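Local coordinates for protein signal recognition particle receptor FtsY (Sulfolobus acidocaldarius, PDB 5L3S) that serves as the receptor for the signal recognition particle and joins a helical bundle domain to an SRP54-type nucleotide-binding domain of the P-loop class, at residues E28-R31 with F32-L35; E42-E45 with K46-D50; D89-E92 with K93-S97. One frame throughout, in Å; residues are numbered along the deposited sequence.

Overall arrangement
All three contacts are local, each made between successive turns of a single helix, contact 3 including the residues that flank it, so none closes a long loop; they run in series without nesting or crossing. Contact 1 lies on helix 20-36 and contact 2 on the next one, helix 41-55. Their centres are about 10 Å apart and they touch where R31 packs on T44 and L48, and L34 on T44, joining two neighbouring helices of the helical bundle domain. The chain then runs through helix 66-85 to contact 3, on the short helix 90-96 just before strand 102-107. Its centre, against the large sheet, lies about 38 Å from that of contact 1.

Contact 1 (E28-R31 with F32-L35); sequences EELR and FQLL
F32 lays its ring back against the preceding turn of helix 20-36, bringing CD2 to 3.0 Å from the carbonyl O of E28. The ring takes this place because CG lies beside the backbone N (chi1 -66°), on the flank facing the earlier turn. The same oxygen receives the backbone N-H of F32, so one carbonyl meets both amide and ring of the residue four places on. The E28 side chain passes obliquely beside the ring, its carboxylate nearly perpendicular to the ring plane, and OE1 stays 4.1 Å from F32 CE2. Its main partner is R31: the bend at chi2 (-51°) turns the carboxylate along the helix until its CD sits at the guanidinium edge, in plane. R31 NH2 and E28 OE2, 3.4 Å apart, form a salt bridge with a weak hydrogen bond, and NE adds another weak one to each carboxylate oxygen. R31 and L35 lie side by side and point the same way, with R31 CG 3.9 Å from L35 CD1. L35 CG also settles close to the carbonyl O of R31, at 3.1 Å, next to the hydrogen bond that oxygen accepts from L35 N. On another flank Q33 extends away from the backbone, L30 crossing it obliquely; its NE2 is bonded to the backbone O of I294, while L30 packs on F295 and on helix 66-85. R31 and L35 pack on T44 of helix 41-55, and F32 meets an aromatic side chain of another protein chain, ring planes at about 75°. The chemistry therefore divides by flank: L30 and L34 pack within the chain, F32 and L35 also meet the other protein chain, and the E28-R31 pair, weak in its hydrogen bonds, probably balances charge more than it fixes geometry.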
loop_
_atom_site.group_PDB
_atom_site.type_symbol
_atom_site.label_atom_id
_atom_site.label_comp_id
_atom_site.label_asym_id
_atom_site.label_seq_id
_atom_site.Cartn_x
_atom_site.Cartn_y
_atom_site.Cartn_z
ATOM N N GLU B 28 -7.822 9.075 25.284
ATOM C CA GLU B 28 -8.386 7.961 24.535
ATOM C C GLU B 28 -8.982 8.376 23.191
ATOM O O GLU B 28 -8.782 7.682 22.191
ATOM C CB GLU B 28 -9.395 7.167 25.367
ATOM C CG GLU B 28 -8.747 6.385 26.507
ATOM C CD GLU B 28 -7.571 5.536 26.040
ATOM O OE1 GLU B 28 -7.788 4.582 25.261
ATOM O OE2 GLU B 28 -6.428 5.824 26.452
ATOM N N GLU B 29 -9.710 9.488 23.151
ATOM C CA GLU B 29 -10.216 9.979 21.865
ATOM C C GLU B 29 -9.059 10.275 20.910
ATOM O O GLU B 29 -9.126 9.957 19.723
ATOM C CB GLU B 29 -11.079 11.228 22.041
ATOM C CG GLU B 29 -12.460 10.953 22.614
ATOM C CD GLU B 29 -13.254 12.223 22.885
ATOM O OE1 GLU B 29 -12.677 13.328 22.784
ATOM O OE2 GLU B 29 -14.459 12.113 23.202
ATOM N N LEU B 30 -7.993 10.876 21.433
ATOM C CA LEU B 30 -6.825 11.178 20.608
ATOM C C LEU B 30 -6.126 9.911 20.112
ATOM O O LEU B 30 -5.596 9.888 19.000
ATOM C CB LEU B 30 -5.841 12.074 21.361
ATOM C CG LEU B 30 -6.342 13.505 21.578
ATOM C CD1 LEU B 30 -5.408 14.297 22.493
ATOM C CD2 LEU B 30 -6.527 14.212 20.239
ATOM N N ARG B 31 -6.123 8.871 20.939
ATOM C CA ARG B 31 -5.487 7.621 20.566
ATOM C C ARG B 31 -6.180 7.009 19.366
ATOM O O ARG B 31 -5.529 6.547 18.437
ATOM C CB ARG B 31 -5.502 6.614 21.714
ATOM C CG ARG B 31 -4.880 5.272 21.315
ATOM C CD ARG B 31 -5.147 4.190 22.358
ATOM N NE ARG B 31 -4.773 4.626 23.701
ATOM C CZ ARG B 31 -3.521 4.743 24.133
ATOM N NH1 ARG B 31 -2.498 4.463 23.321
ATOM N NH2 ARG B 31 -3.289 5.154 25.378
ATOM N N PHE B 32 -7.505 7.017 19.379
ATOM C CA PHE B 32 -8.243 6.431 18.269
ATOM C C PHE B 32 -8.185 7.279 16.995
ATOM O O PHE B 32 -8.240 6.747 15.888
ATOM C CB PHE B 32 -9.658 6.070 18.703
ATOM C CG PHE B 32 -9.685 4.983 19.730
ATOM C CD1 PHE B 32 -9.209 3.717 19.421
ATOM C CD2 PHE B 32 -10.132 5.230 21.021
ATOM C CE1 PHE B 32 -9.205 2.712 20.367
ATOM C CE2 PHE B 32 -10.125 4.233 21.964
ATOM C CZ PHE B 32 -9.661 2.974 21.639
ATOM N N GLN B 33 -8.034 8.587 17.158
ATOM C CA GLN B 33 -7.847 9.477 16.021
ATOM C C GLN B 33 -6.507 9.212 15.332
ATOM O O GLN B 33 -6.443 9.097 14.108
ATOM C CB GLN B 33 -7.952 10.948 16.462
ATOM C CG GLN B 33 -7.866 11.938 15.305
ATOM C CD GLN B 33 -8.376 13.327 15.671
ATOM O OE1 GLN B 33 -8.781 13.577 16.811
ATOM N NE2 GLN B 33 -8.360 14.237 14.701
ATOM N N LEU B 34 -5.437 9.111 16.116
ATOM C CA LEU B 34 -4.119 8.811 15.559
ATOM C C LEU B 34 -4.084 7.418 14.922
ATOM O O LEU B 34 -3.543 7.244 13.830
ATOM C CB LEU B 34 -3.034 8.921 16.634
ATOM C CG LEU B 34 -2.844 10.323 17.247
ATOM C CD1 LEU B 34 -1.923 10.287 18.461
ATOM C CD2 LEU B 34 -2.317 11.259 16.201
ATOM N N LEU B 35 -4.655 6.427 15.601
ATOM C CA LEU B 35 -4.653 5.057 15.068
ATOM C C LEU B 35 -5.387 5.019 13.735
ATOM O O LEU B 35 -4.927 4.386 12.777
ATOM C CB LEU B 35 -5.311 4.069 16.049
ATOM C CG LEU B 35 -4.572 3.769 17.366
ATOM C CD1 LEU B 35 -5.429 2.875 18.279
ATOM C CD2 LEU B 35 -3.223 3.108 17.093
#

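Contact 2 (E42-E45 with K46-D50); sequences EVTE and KILED
T44 and L48, side by side and pointing the same way, make the close-packed flank of this turn of helix 41-55 together with V43 and I47. T44 CG2 stands anti to the backbone N, which directs the methyl along the helix to L48 CD1, 4.0 Å away. L48 CG also rests on the carbonyl O of T44, at 3.3 Å. V43 and I47 meet at an angle instead, methyl to methyl, with V43 CG1 3.8 Å from I47 CD1, beside the backbone hydrogen bond from I47 N to V43 O (2.9 Å). This flank is buried between two neighbours: T44 and L48 face R31 of helix 20-36, while V43 and I47 face S261 and L260 of helix 258-266. The T44 hydroxyl, on the other branch, is satisfied by a bond to the backbone O of S40.

The other flank is looser. E45 and E49 run out near each other, E45 CG 4.4 Å from E49 CG and E45 OE2 5.3 Å from E49 OE2. K46 borders the packed flank: its methylenes pass the carbonyl of the previous turn, CG 3.5 Å from E42 O, and touch Y264 before a long, weak ion pair with E265. Methyl packing and backbone bonds therefore do the holding here, while the two glutamates, of like charge, would be expected to favour staying apart and in water.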
loop_
_atom_site.group_PDB
_atom_site.type_symbol
_atom_site.label_atom_id
_atom_site.label_comp_id
_atom_site.label_asym_id
_atom_site.label_seq_id
_atom_site.Cartn_x
_atom_site.Cartn_y
_atom_site.Cartn_z
ATOM N N GLU B 42 2.412 1.513 18.376
ATOM C CA GLU B 42 3.556 1.729 19.254
ATOM C C GLU B 42 3.982 3.209 19.314
ATOM O O GLU B 42 4.346 3.716 20.370
ATOM C CB GLU B 42 4.721 0.833 18.813
ATOM C CG GLU B 42 4.427 -0.685 18.881
ATOM C CD GLU B 42 3.545 -1.220 17.735
ATOM O OE1 GLU B 42 3.461 -0.583 16.661
ATOM O OE2 GLU B 42 2.928 -2.295 17.917
ATOM N N VAL B 43 3.930 3.893 18.176
ATOM C CA VAL B 43 4.281 5.308 18.118
ATOM C C VAL B 43 3.186 6.168 18.755
ATOM O O VAL B 43 3.470 7.114 19.489
ATOM C CB VAL B 43 4.544 5.749 16.663
ATOM C CG1 VAL B 43 4.700 7.270 16.561
ATOM C CG2 VAL B 43 5.776 5.038 16.137
ATOM N N THR B 44 1.935 5.824 18.471
ATOM C CA THR B 44 0.786 6.480 19.101
ATOM C C THR B 44 0.875 6.432 20.620
ATOM O O THR B 44 0.685 7.446 21.298
ATOM C CB THR B 44 -0.524 5.849 18.612
ATOM O OG1 THR B 44 -0.754 6.257 17.260
ATOM C CG2 THR B 44 -1.709 6.284 19.466
ATOM N N GLU B 45 1.178 5.257 21.160
ATOM C CA GLU B 45 1.323 5.123 22.608
ATOM C C GLU B 45 2.434 6.020 23.187
ATOM O O GLU B 45 2.233 6.693 24.205
ATOM C CB GLU B 45 1.559 3.670 22.996
ATOM C CG GLU B 45 1.613 3.458 24.501
ATOM C CD GLU B 45 1.521 1.997 24.892
ATOM O OE1 GLU B 45 1.438 1.137 23.984
ATOM O OE2 GLU B 45 1.531 1.713 26.112
ATOM N N LYS B 46 3.598 6.038 22.543
ATOM C CA LYS B 46 4.717 6.837 23.055
ATOM C C LYS B 46 4.390 8.324 23.004
ATOM O O LYS B 46 4.669 9.060 23.940
ATOM C CB LYS B 46 5.998 6.561 22.267
ATOM C CG LYS B 46 6.620 5.200 22.522
ATOM C CD LYS B 46 7.735 4.929 21.520
ATOM C CE LYS B 46 8.484 3.643 21.826
ATOM N NZ LYS B 46 9.366 3.250 20.683
ATOM N N ILE B 47 3.782 8.760 21.909
ATOM C CA ILE B 47 3.436 10.166 21.757
ATOM C C ILE B 47 2.432 10.617 22.817
ATOM O O ILE B 47 2.542 11.716 23.380
ATOM C CB ILE B 47 2.899 10.434 20.338
ATOM C CG1 ILE B 47 4.073 10.509 19.363
ATOM C CG2 ILE B 47 2.099 11.726 20.284
ATOM C CD1 ILE B 47 3.654 10.625 17.929
ATOM N N LEU B 48 1.461 9.760 23.107
ATOM C CA LEU B 48 0.451 10.104 24.094
ATOM C C LEU B 48 0.995 10.025 25.523
ATOM O O LEU B 48 0.542 10.754 26.415
ATOM C CB LEU B 48 -0.772 9.205 23.929
ATOM C CG LEU B 48 -1.538 9.458 22.632
ATOM C CD1 LEU B 48 -2.730 8.547 22.579
ATOM C CD2 LEU B 48 -1.965 10.920 22.528
ATOM N N GLU B 49 1.954 9.129 25.742
ATOM C CA GLU B 49 2.630 9.067 27.037
ATOM C C GLU B 49 3.464 10.326 27.231
ATOM O O GLU B 49 3.530 10.859 28.340
ATOM C CB GLU B 49 3.520 7.826 27.150
ATOM C CG GLU B 49 2.769 6.531 27.411
ATOM C CD GLU B 49 2.048 6.537 28.745
ATOM O OE1 GLU B 49 2.680 6.901 29.763
ATOM O OE2 GLU B 49 0.846 6.188 28.776
ATOM N N ASP B 50 4.095 10.797 26.152
ATOM C CA ASP B 50 4.849 12.054 26.185
ATOM C C ASP B 50 3.903 13.191 26.565
ATOM O O ASP B 50 4.219 14.038 27.395
ATOM C CB ASP B 50 5.462 12.369 24.810
ATOM C CG ASP B 50 6.684 11.518 24.486
ATOM O OD1 ASP B 50 7.238 10.883 25.408
ATOM O OD2 ASP B 50 7.102 11.505 23.299
#

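Contact 3 (D89-E92 with K93-S97); sequences DLIE and KIRSS
R95 has CG beside its backbone N (chi1 -75°) and then runs straight from CG to NE, which lays the guanidinium alongside I91. The I91 methyl CG2, itself anti to the backbone N, sits over one face toward the rim, 3.6 Å from R95 NE. Beyond this, R95 NH2 reaches a weak bond to the backbone O of N128. S96 has the same first-torsion setting (chi1 -67°), which brings its OG back to donate to the carbonyl O of E92 at 3.0 Å. S96 N gives that oxygen a second bond, 2.8 Å from E92 O, from the opposite face of its plane, so the carbonyl is gripped from two sides. At the first turn D89 is the N-cap, its OD2 taking weak bonds from I91 N (3.3 Å) and E92 N (3.4 Å). L90 and I94, their nearest atoms CG and CD1 4.2 Å apart, form the buried flank, packing on F216, Y272 and F102 of three strands. The whole is a short, N-capped amphipathic helix laid against the central sheet of a P-loop nucleotide-binding fold, just before its strand 102-107.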
loop_
_atom_site.group_PDB
_atom_site.type_symbol
_atom_site.label_atom_id
_atom_site.label_comp_id
_atom_site.label_asym_id
_atom_site.label_seq_id
_atom_site.Cartn_x
_atom_site.Cartn_y
_atom_site.Cartn_z
ATOM N N ASP B 89 15.259 22.362 0.981
ATOM C CA ASP B 89 14.436 22.028 -0.177
ATOM C C ASP B 89 15.283 21.364 -1.261
ATOM O O ASP B 89 16.407 21.796 -1.521
ATOM C CB ASP B 89 13.778 23.297 -0.719
ATOM C CG ASP B 89 12.989 23.047 -1.985
ATOM O OD1 ASP B 89 11.916 22.413 -1.903
ATOM O OD2 ASP B 89 13.435 23.492 -3.060
ATOM N N LEU B 90 14.739 20.328 -1.901
ATOM C CA LEU B 90 15.518 19.509 -2.828
ATOM C C LEU B 90 16.007 20.286 -4.041
ATOM O O LEU B 90 17.124 20.079 -4.512
ATOM C CB LEU B 90 14.716 18.288 -3.288
ATOM C CG LEU B 90 15.422 17.389 -4.305
ATOM C CD1 LEU B 90 16.728 16.852 -3.732
ATOM C CD2 LEU B 90 14.522 16.253 -4.730
ATOM N N ILE B 91 15.165 21.165 -4.560
ATOM C CA ILE B 91 15.554 21.950 -5.721
ATOM C C ILE B 91 16.693 22.897 -5.352
ATOM O O ILE B 91 17.647 23.052 -6.114
ATOM C CB ILE B 91 14.351 22.702 -6.316
ATOM C CG1 ILE B 91 13.368 21.696 -6.921
ATOM C CG2 ILE B 91 14.805 23.698 -7.380
ATOM C CD1 ILE B 91 11.945 22.187 -6.940
ATOM N N GLU B 92 16.614 23.492 -4.165
ATOM C CA GLU B 92 17.686 24.370 -3.699
ATOM C C GLU B 92 18.966 23.561 -3.504
ATOM O O GLU B 92 20.054 24.035 -3.838
ATOM C CB GLU B 92 17.289 25.113 -2.410
ATOM C CG GLU B 92 18.423 25.928 -1.792
ATOM C CD GLU B 92 18.066 26.495 -0.429
ATOM O OE1 GLU B 92 16.858 26.583 -0.116
ATOM O OE2 GLU B 92 18.994 26.847 0.334
ATOM N N LYS B 93 18.825 22.336 -2.997
ATOM C CA LYS B 93 19.944 21.400 -2.851
ATOM C C LYS B 93 20.642 21.160 -4.185
ATOM O O LYS B 93 21.863 21.248 -4.282
ATOM C CB LYS B 93 19.464 20.040 -2.338
ATOM C CG LYS B 93 19.383 19.862 -0.827
ATOM C CD LYS B 93 19.018 18.402 -0.507
ATOM C CE LYS B 93 18.630 18.186 0.955
ATOM N NZ LYS B 93 19.817 18.177 1.854
ATOM N N ILE B 94 19.856 20.832 -5.205
ATOM C CA ILE B 94 20.399 20.585 -6.541
ATOM C C ILE B 94 21.063 21.845 -7.107
ATOM O O ILE B 94 22.214 21.797 -7.541
ATOM C CB ILE B 94 19.321 20.088 -7.515
ATOM C CG1 ILE B 94 18.713 18.776 -7.006
ATOM C CG2 ILE B 94 19.919 19.907 -8.914
ATOM C CD1 ILE B 94 17.534 18.294 -7.815
ATOM N N ARG B 95 20.345 22.967 -7.095
ATOM C CA ARG B 95 20.919 24.235 -7.580
ATOM C C ARG B 95 22.200 24.647 -6.855
ATOM O O ARG B 95 23.100 25.244 -7.453
ATOM C CB ARG B 95 19.893 25.371 -7.492
ATOM C CG ARG B 95 18.794 25.340 -8.558
ATOM C CD ARG B 95 17.611 26.186 -8.106
ATOM N NE ARG B 95 16.572 26.336 -9.124
ATOM C CZ ARG B 95 15.436 27.001 -8.929
ATOM N NH1 ARG B 95 15.192 27.569 -7.754
ATOM N NH2 ARG B 95 14.542 27.101 -9.905
ATOM N N SER B 96 22.289 24.345 -5.566
ATOM C CA SER B 96 23.463 24.746 -4.795
ATOM C C SER B 96 24.608 23.768 -4.991
ATOM O O SER B 96 25.753 24.064 -4.653
ATOM C CB SER B 96 23.127 24.876 -3.307
ATOM O OG SER B 96 22.234 25.954 -3.095
ATOM N N SER B 97 24.284 22.602 -5.535
ATOM C CA SER B 97 25.260 21.548 -5.776
ATOM C C SER B 97 26.116 21.844 -7.013
ATOM O O SER B 97 25.613 22.322 -8.037
ATOM C CB SER B 97 24.539 20.211 -5.947
ATOM O OG SER B 97 25.453 19.163 -6.205
#